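Side-chain contacts in catalase (Corynebacterium glutamicum, PDB 4B7H), which breaks hydrogen peroxide down to water and oxygen at a heme iron and is inhibited by nitric oxide: residues Ala5-Gln8 / Ile9-Arg12; Ile483-Ala486 / Thr487-Arg490; Phe389-Glu392 / Gly393-Ser396; Gly115-Asp118 / Thr119-Asp122. One frame throughout, in Å; residues are numbered along the deposited sequence. Where two conformers were deposited one is given.

Contact 1: residues Ala5-Gln8 / Ile9-Arg12; sequences AADQ and IVDR
Gln8 CG is turned between its own backbone N and carbonyl carbon (chi1 48°), and this lays its methylene alongside Ile9, the two side chains pointing the same way with Gln8 CG 3.9 Å from Ile9 CG1. Arg12 takes another course: with CG beside the backbone N (chi1 -64°), it passes Gln8 O, which lies 3.5 Å from Arg12 CG, and then runs extended to NE. That path brings the flat guanidinium under Ile9 CD1, whose methyl stands 3.3 Å above the plane, over its centre. One isoleucine thus touches the aliphatic part of Gln8 and a face of the Arg12 cation. The backbone is one short turn of helix. Val10 N donates to Ala6 O at 3.0 Å. Asp11 N reaches Asp7 O over the same 3.0 Å, but is more bent, with 139° at the hydrogen. Val10 spreads its methyls beside these acceptors: CG2 is 3.6 Å from both Ala6 O and Asp7 O. Asp7 and Asp11 are neighbours on the helix without their carboxylates meeting; OD1 of each forms a salt bridge outside, Asp7 with Arg314 and Asp11 with Arg317, which should offset the like charges. The Arg12 guanidinium donates to the carbonyls of Pro368, Arg371 and Pro372. The segment containing helix 7-11 packs with Ala6 and Val10 against Phe77 of strand 73-82, Ile9 and Arg12 against the loop at Ile373, and its acids toward the end of strand 305-314.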
# COMPACT_ATOMS: atom_id res chain seq x y z
N ALA A 5 27.19 -18.27 -14.82
CA ALA A 5 27.11 -18.59 -13.40
C ALA A 5 25.85 -18.00 -12.78
O ALA A 5 25.42 -18.42 -11.70
CB ALA A 5 28.34 -18.10 -12.67
N ALA A 6 25.25 -17.02 -13.46
CA ALA A 6 24.04 -16.38 -12.96
C ALA A 6 22.75 -17.12 -13.34
O ALA A 6 21.67 -16.70 -12.94
CB ALA A 6 23.98 -14.93 -13.43
N ASP A 7 22.87 -18.21 -14.11
CA ASP A 7 21.69 -18.96 -14.56
C ASP A 7 20.78 -19.41 -13.41
O ASP A 7 19.56 -19.30 -13.50
CB ASP A 7 22.10 -20.16 -15.42
CG ASP A 7 22.61 -19.75 -16.80
OD1 ASP A 7 22.37 -18.60 -17.20
OD2 ASP A 7 23.24 -20.59 -17.48
N GLN A 8 21.40 -19.92 -12.34
CA GLN A 8 20.69 -20.30 -11.12
C GLN A 8 19.76 -19.19 -10.67
O GLN A 8 18.57 -19.41 -10.44
CB GLN A 8 21.71 -20.62 -10.01
CG GLN A 8 22.82 -19.57 -9.84
CD GLN A 8 23.83 -19.93 -8.76
OE1 GLN A 8 25.04 -19.83 -8.97
NE2 GLN A 8 23.34 -20.34 -7.60
N ILE A 9 20.31 -17.98 -10.57
CA ILE A 9 19.57 -16.83 -10.07
C ILE A 9 18.45 -16.43 -11.04
O ILE A 9 17.29 -16.26 -10.63
CB ILE A 9 20.51 -15.63 -9.85
CG1 ILE A 9 21.64 -15.99 -8.88
CG2 ILE A 9 19.73 -14.42 -9.37
CD1 ILE A 9 21.16 -16.56 -7.60
N VAL A 10 18.78 -16.29 -12.32
CA VAL A 10 17.80 -15.76 -13.27
C VAL A 10 16.68 -16.74 -13.63
O VAL A 10 15.66 -16.33 -14.18
CB VAL A 10 18.44 -15.18 -14.55
CG1 VAL A 10 19.42 -14.07 -14.20
CG2 VAL A 10 19.11 -16.26 -15.38
N ASP A 11 16.86 -18.02 -13.32
CA ASP A 11 15.81 -18.99 -13.57
C ASP A 11 14.79 -19.06 -12.43
O ASP A 11 13.70 -19.61 -12.61
CB ASP A 11 16.40 -20.38 -13.85
CG ASP A 11 17.00 -20.49 -15.25
OD1 ASP A 11 16.81 -19.57 -16.07
OD2 ASP A 11 17.65 -21.52 -15.52
N ARG A 12 15.11 -18.49 -11.27
CA ARG A 12 14.20 -18.51 -10.12
C ARG A 12 12.87 -17.82 -10.44
O ARG A 12 12.87 -16.66 -10.87
CB ARG A 12 14.80 -17.80 -8.90
CG ARG A 12 16.05 -18.41 -8.28
CD ARG A 12 16.67 -17.35 -7.36
NE ARG A 12 17.78 -17.85 -6.56
CZ ARG A 12 18.42 -17.11 -5.66
NH1 ARG A 12 18.07 -15.85 -5.47
NH2 ARG A 12 19.42 -17.63 -4.96

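Contact 2: residues Ile483-Ala486 / Thr487-Arg490; sequences ISEA and TEPR
Glu488 OE2 is gripped by three partners: a water 2.8 Å away, which also donates to Ile483 O at 2.8 Å, the hydroxyl of Tyr510 and the ammonium of Lys514. The water ties the glutamate back to the residue five places earlier, while the salt bridge to Lys514 would stabilise the carboxylate as an anion. Glu488 reaches this site with CG beside its backbone N (chi1 -71°) and the rest of the chain extended, crossing the Ile483 side chain at a slant so that Ile483 CD1 rests 3.8 Å from Glu488 CG. Ile483 CB also lies 4.0 Å from Thr487 CG2. The entry to the helix is capped by Ser484. Its OG accepts from Thr487 N at 3.2 Å, bent to 144° at the hydrogen, and the same OG bonds to Asp174 OD1, to which Thr487 OG1 also bonds. Ser484 O takes Glu488 N at 3.2 Å and, weakly, Thr487 N, so two successive amides of the first turn converge on one carbonyl. Pro489 has no N-H to give; its ring CD sits 3.2 Å from Glu485 O instead. This polar start of helix 487-498 lies after helix 466-479 and is pressed on helix 173-182, where Ile483 meets Ala173 and both Ile483 and Thr487 meet Trp177; the side bearing Ser484, Ala486 and Thr487 packs on Arg401 of the second subunit, and Lys514 and Tyr510 come from helix 500-514.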
# COMPACT_ATOMS: atom_id res chain seq x y z
N ILE A 483 18.33 30.31 -17.30
CA ILE A 483 18.49 30.86 -15.96
C ILE A 483 18.05 32.32 -15.90
O ILE A 483 18.05 33.03 -16.92
CB ILE A 483 19.93 30.71 -15.41
CG1 ILE A 483 20.93 31.52 -16.26
CG2 ILE A 483 20.30 29.23 -15.30
CD1 ILE A 483 22.37 31.44 -15.75
N SER A 484 17.65 32.75 -14.71
CA SER A 484 17.21 34.13 -14.51
C SER A 484 18.39 35.08 -14.45
O SER A 484 19.54 34.66 -14.30
CB SER A 484 16.43 34.23 -13.20
OG SER A 484 17.30 34.13 -12.08
N GLU A 485 18.10 36.37 -14.57
CA GLU A 485 19.14 37.38 -14.44
C GLU A 485 19.80 37.35 -13.06
O GLU A 485 20.99 37.62 -12.93
CB GLU A 485 18.59 38.78 -14.70
CG GLU A 485 18.16 39.00 -16.13
CD GLU A 485 17.63 40.40 -16.34
OE1 GLU A 485 17.31 41.07 -15.33
OE2 GLU A 485 17.55 40.84 -17.50
N ALA A 486 19.03 37.01 -12.03
CA ALA A 486 19.58 36.91 -10.68
C ALA A 486 20.62 35.80 -10.58
O ALA A 486 21.60 35.91 -9.85
CB ALA A 486 18.46 36.66 -9.67
N THR A 487 20.38 34.72 -11.31
CA THR A 487 21.25 33.55 -11.23
C THR A 487 22.53 33.70 -12.06
O THR A 487 23.55 33.10 -11.72
CB THR A 487 20.44 32.31 -11.63
OG1 THR A 487 19.37 32.16 -10.69
CG2 THR A 487 21.29 31.04 -11.62
N GLU A 488 22.48 34.49 -13.13
CA GLU A 488 23.65 34.66 -13.99
C GLU A 488 24.97 34.96 -13.26
O GLU A 488 25.93 34.19 -13.42
CB GLU A 488 23.37 35.68 -15.11
CG GLU A 488 22.41 35.17 -16.17
CD GLU A 488 21.95 36.24 -17.14
OE1 GLU A 488 22.15 37.44 -16.87
OE2 GLU A 488 21.37 35.88 -18.18
N PRO A 489 25.03 36.03 -12.44
CA PRO A 489 26.30 36.32 -11.76
C PRO A 489 26.72 35.23 -10.78
O PRO A 489 27.93 35.03 -10.61
CB PRO A 489 26.03 37.64 -11.03
CG PRO A 489 24.54 37.70 -10.89
CD PRO A 489 24.02 37.06 -12.13
N ARG A 490 25.77 34.52 -10.16
CA ARG A 490 26.15 33.40 -9.30
C ARG A 490 26.87 32.33 -10.11
O ARG A 490 27.88 31.77 -9.66
CB ARG A 490 24.93 32.79 -8.61
CG ARG A 490 24.26 33.71 -7.60
CD ARG A 490 23.39 32.93 -6.64
NE ARG A 490 24.20 32.01 -5.84
CZ ARG A 490 24.81 32.34 -4.71
NH1 ARG A 490 24.69 33.57 -4.22
NH2 ARG A 490 25.55 31.45 -4.06
O HOH W 1 18.61 35.53 -17.93

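Contact 3: residues Phe389-Glu392 / Gly393-Ser396; sequences FDAE and GEPS
Glu394 folds back over the turn toward Ala391, whose CB lies 3.8 Å from Glu394 CG. Its first torsion (chi1 -74°) sets CG beside the backbone N and against the alanine, 3.3 Å from Ala391 O; the bend at chi2 (-61°) then turns the carboxylate to a water shared with Glu392 O. Glu392 behaves in the reverse manner: its chain is fully extended and departs from the turn, while its carbonyl stays in play. The water donates to Glu392 O and, at 2.7 Å, to Glu394 OE2, joining the corner carbonyl to the bent carboxylate. The third acid, Asp390, starts toward the later half of the loop; its CB passes Glu394 CB at 4.4 Å, and the two carboxylates stay apart. A second water lies 2.6 Å from Asp390 OD2 and 2.9 Å from Pro395 O, in the mouth of the loop. The frame is a type II beta turn from Ala391 to Glu394, closed by Glu394 N to Ala391 O at 3.1 Å. Gly393 takes the third position with positive phi (80°), as is usual in this turn. Acid-rich as it is, the loop meets bases: Asp390 forms salt bridges with Lys404 and with Arg15 of the third subunit, and Glu392 and Glu394 have weak, long ion pairs with Arg317 and Lys17 of that subunit. Charge complementarity is therefore likely to favour docking of this loop on its neighbour.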
# COMPACT_ATOMS: atom_id res chain seq x y z
N PHE A 389 8.56 -18.79 4.52
CA PHE A 389 8.40 -18.85 5.97
C PHE A 389 9.29 -19.90 6.60
O PHE A 389 9.71 -20.84 5.93
CB PHE A 389 6.93 -19.06 6.37
CG PHE A 389 6.29 -20.28 5.75
CD1 PHE A 389 6.35 -21.52 6.38
CD2 PHE A 389 5.61 -20.18 4.54
CE1 PHE A 389 5.75 -22.64 5.80
CE2 PHE A 389 5.03 -21.28 3.96
CZ PHE A 389 5.10 -22.52 4.59
N ASP A 390 9.60 -19.74 7.88
CA ASP A 390 10.48 -20.67 8.56
C ASP A 390 9.90 -22.07 8.74
O ASP A 390 8.67 -22.26 8.70
CB ASP A 390 10.91 -20.13 9.93
CG ASP A 390 12.08 -19.17 9.84
OD1 ASP A 390 12.74 -19.12 8.78
OD2 ASP A 390 12.34 -18.48 10.84
N ALA A 391 10.79 -23.03 8.94
CA ALA A 391 10.39 -24.40 9.26
C ALA A 391 9.36 -24.42 10.38
O ALA A 391 9.44 -23.63 11.33
CB ALA A 391 11.61 -25.22 9.66
N GLU A 392 8.38 -25.31 10.24
CA GLU A 392 7.24 -25.39 11.14
C GLU A 392 7.63 -25.39 12.62
O GLU A 392 8.43 -26.21 13.06
CB GLU A 392 6.43 -26.66 10.85
CG GLU A 392 5.26 -26.87 11.79
CD GLU A 392 4.50 -28.15 11.48
OE1 GLU A 392 4.98 -28.94 10.64
OE2 GLU A 392 3.43 -28.36 12.08
N GLY A 393 7.08 -24.43 13.36
CA GLY A 393 7.25 -24.39 14.80
C GLY A 393 8.56 -23.81 15.31
O GLY A 393 8.78 -23.79 16.52
N GLU A 394 9.42 -23.35 14.41
CA GLU A 394 10.66 -22.71 14.85
C GLU A 394 10.36 -21.46 15.68
O GLU A 394 9.32 -20.81 15.49
CB GLU A 394 11.57 -22.41 13.65
CG GLU A 394 12.24 -23.66 13.07
CD GLU A 394 13.13 -24.35 14.09
OE1 GLU A 394 14.22 -23.81 14.38
OE2 GLU A 394 12.73 -25.41 14.62
N PRO A 395 11.26 -21.11 16.61
CA PRO A 395 10.95 -20.01 17.52
C PRO A 395 10.99 -18.64 16.84
O PRO A 395 11.70 -18.44 15.85
CB PRO A 395 12.05 -20.11 18.58
CG PRO A 395 13.20 -20.76 17.85
CD PRO A 395 12.53 -21.77 16.95
N SER A 396 10.21 -17.71 17.38
CA SER A 396 10.08 -16.38 16.80
C SER A 396 10.91 -15.34 17.56
O SER A 396 10.91 -14.16 17.21
CB SER A 396 8.62 -15.96 16.87
OG SER A 396 8.22 -15.91 18.23
O HOH W 2 11.13 -18.99 13.11
O HOH W 3 10.35 -26.65 15.07

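Contact 4: residues Gly115-Asp118 / Thr119-Asp122; sequences GSPD and TWRD
Apolar and CH-pi contacts join Pro117 and Ser116 to Trp120. The proline ring lies over the indole, with CD above the five-membered ring, 3.6 Å from its centroid, and 3.4 Å from Trp120 CE2. Ser116 CB takes the neighbouring six-membered ring of the same face, 4.2 Å from the centroid. The two carbons sit side by side along the indole, each 22° off the ring normal, so the ring lies as a flat lid on consecutive residues. Trp120 CG beside its backbone N (chi1 -84°) turns the indole back over the chain to meet them. Pro117 CG comes 3.4 Å from Trp120 NE1.

The backbone follows a type I beta turn from Pro117 to Trp120, yet no hydrogen bond closes it. Asp118 O is buried here without a partner in the model, probably at some energetic cost.

The polar side chains bond to other parts of the fold. Asp118 has both carboxylate oxygens engaged: OD1 forms a salt bridge with Lys72, and OD2 takes the backbone amide of Arg256 with a weak bond from that of Gln255. Thr119 OG1 bonds to Ala244 O, and Ser116 OG to Glu113 O.

The turn lies in the loop joining strands 100-108 and 125-132, with Pro117 and Thr119 packed on Ala248 of helix 241-250, Trp120 beside Arg171, and Asp118 at the start of helix 254-264, its side chain about 12 Å from the heme.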
# COMPACT_ATOMS: atom_id res chain seq x y z
N GLY A 115 10.02 6.88 -18.32
CA GLY A 115 9.90 6.85 -19.76
C GLY A 115 10.89 7.76 -20.45
O GLY A 115 10.86 7.90 -21.68
N SER A 116 11.77 8.35 -19.65
CA SER A 116 12.66 9.45 -20.08
C SER A 116 13.89 8.90 -20.79
O SER A 116 14.21 7.72 -20.66
CB SER A 116 13.07 10.34 -18.89
OG SER A 116 13.90 9.65 -17.98
N PRO A 117 14.60 9.74 -21.56
CA PRO A 117 15.71 9.22 -22.37
C PRO A 117 16.97 8.82 -21.59
O PRO A 117 17.39 9.52 -20.66
CB PRO A 117 16.04 10.39 -23.31
CG PRO A 117 14.81 11.23 -23.32
CD PRO A 117 14.27 11.13 -21.93
N ASP A 118 17.59 7.73 -22.04
CA ASP A 118 18.86 7.29 -21.48
C ASP A 118 19.98 8.31 -21.69
O ASP A 118 20.95 8.32 -20.94
CB ASP A 118 19.31 6.00 -22.17
CG ASP A 118 18.44 4.79 -21.85
OD1 ASP A 118 17.69 4.79 -20.84
OD2 ASP A 118 18.53 3.81 -22.61
N THR A 119 19.85 9.16 -22.71
CA THR A 119 20.97 10.04 -23.09
C THR A 119 20.76 11.52 -22.78
O THR A 119 21.43 12.38 -23.36
CB THR A 119 21.41 9.84 -24.56
OG1 THR A 119 20.33 10.15 -25.45
CG2 THR A 119 21.84 8.40 -24.80
N TRP A 120 19.84 11.83 -21.87
CA TRP A 120 19.87 13.15 -21.24
C TRP A 120 21.22 13.26 -20.53
O TRP A 120 21.73 12.27 -20.02
CB TRP A 120 18.76 13.28 -20.20
CG TRP A 120 17.43 13.68 -20.74
CD1 TRP A 120 17.11 13.95 -22.04
CD2 TRP A 120 16.22 13.86 -19.98
NE1 TRP A 120 15.79 14.29 -22.14
CE2 TRP A 120 15.22 14.23 -20.89
CE3 TRP A 120 15.90 13.72 -18.63
CZ2 TRP A 120 13.90 14.48 -20.49
CZ3 TRP A 120 14.59 13.97 -18.23
CH2 TRP A 120 13.61 14.34 -19.16
N ARG A 121 21.80 14.46 -20.50
CA ARG A 121 23.00 14.69 -19.68
C ARG A 121 22.67 14.39 -18.23
O ARG A 121 21.70 14.91 -17.67
CB ARG A 121 23.52 16.13 -19.80
CG ARG A 121 24.77 16.38 -18.93
CD ARG A 121 25.36 17.79 -19.05
NE ARG A 121 25.66 18.07 -20.45
CZ ARG A 121 26.74 17.63 -21.10
NH1 ARG A 121 27.68 16.94 -20.46
NH2 ARG A 121 26.89 17.92 -22.38
N ASP A 122 23.46 13.52 -17.62
CA ASP A 122 23.21 13.09 -16.25
C ASP A 122 24.34 12.22 -15.79
O ASP A 122 25.09 11.67 -16.61
CB ASP A 122 21.91 12.27 -16.18
CG ASP A 122 21.13 12.51 -14.90
OD1 ASP A 122 21.67 13.15 -13.96
OD2 ASP A 122 19.96 12.06 -14.83

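In the fold
Along the chain the contacts come in the order 1, 4, 3, 2, none enclosing another and none touching. Contact 1 lies near the N terminus, on helix 7-11, beside the antiparallel sheet; contact 4 lies in a connection between two strands of that sheet, about 30 Å away between centres. Contacts 2 and 3 are the farthest apart, with centres about 63 Å from each other on opposite sides of the chain's centre. Both touch the second subunit, whereas contacts 1 and 3 both reach the third. Contact 2, in the C-terminal helices, lies about 26 Å from contact 4 between centres. Contact 4 thus packs within its own subunit, while contacts 2 and 3 also meet other subunits of the tetramer.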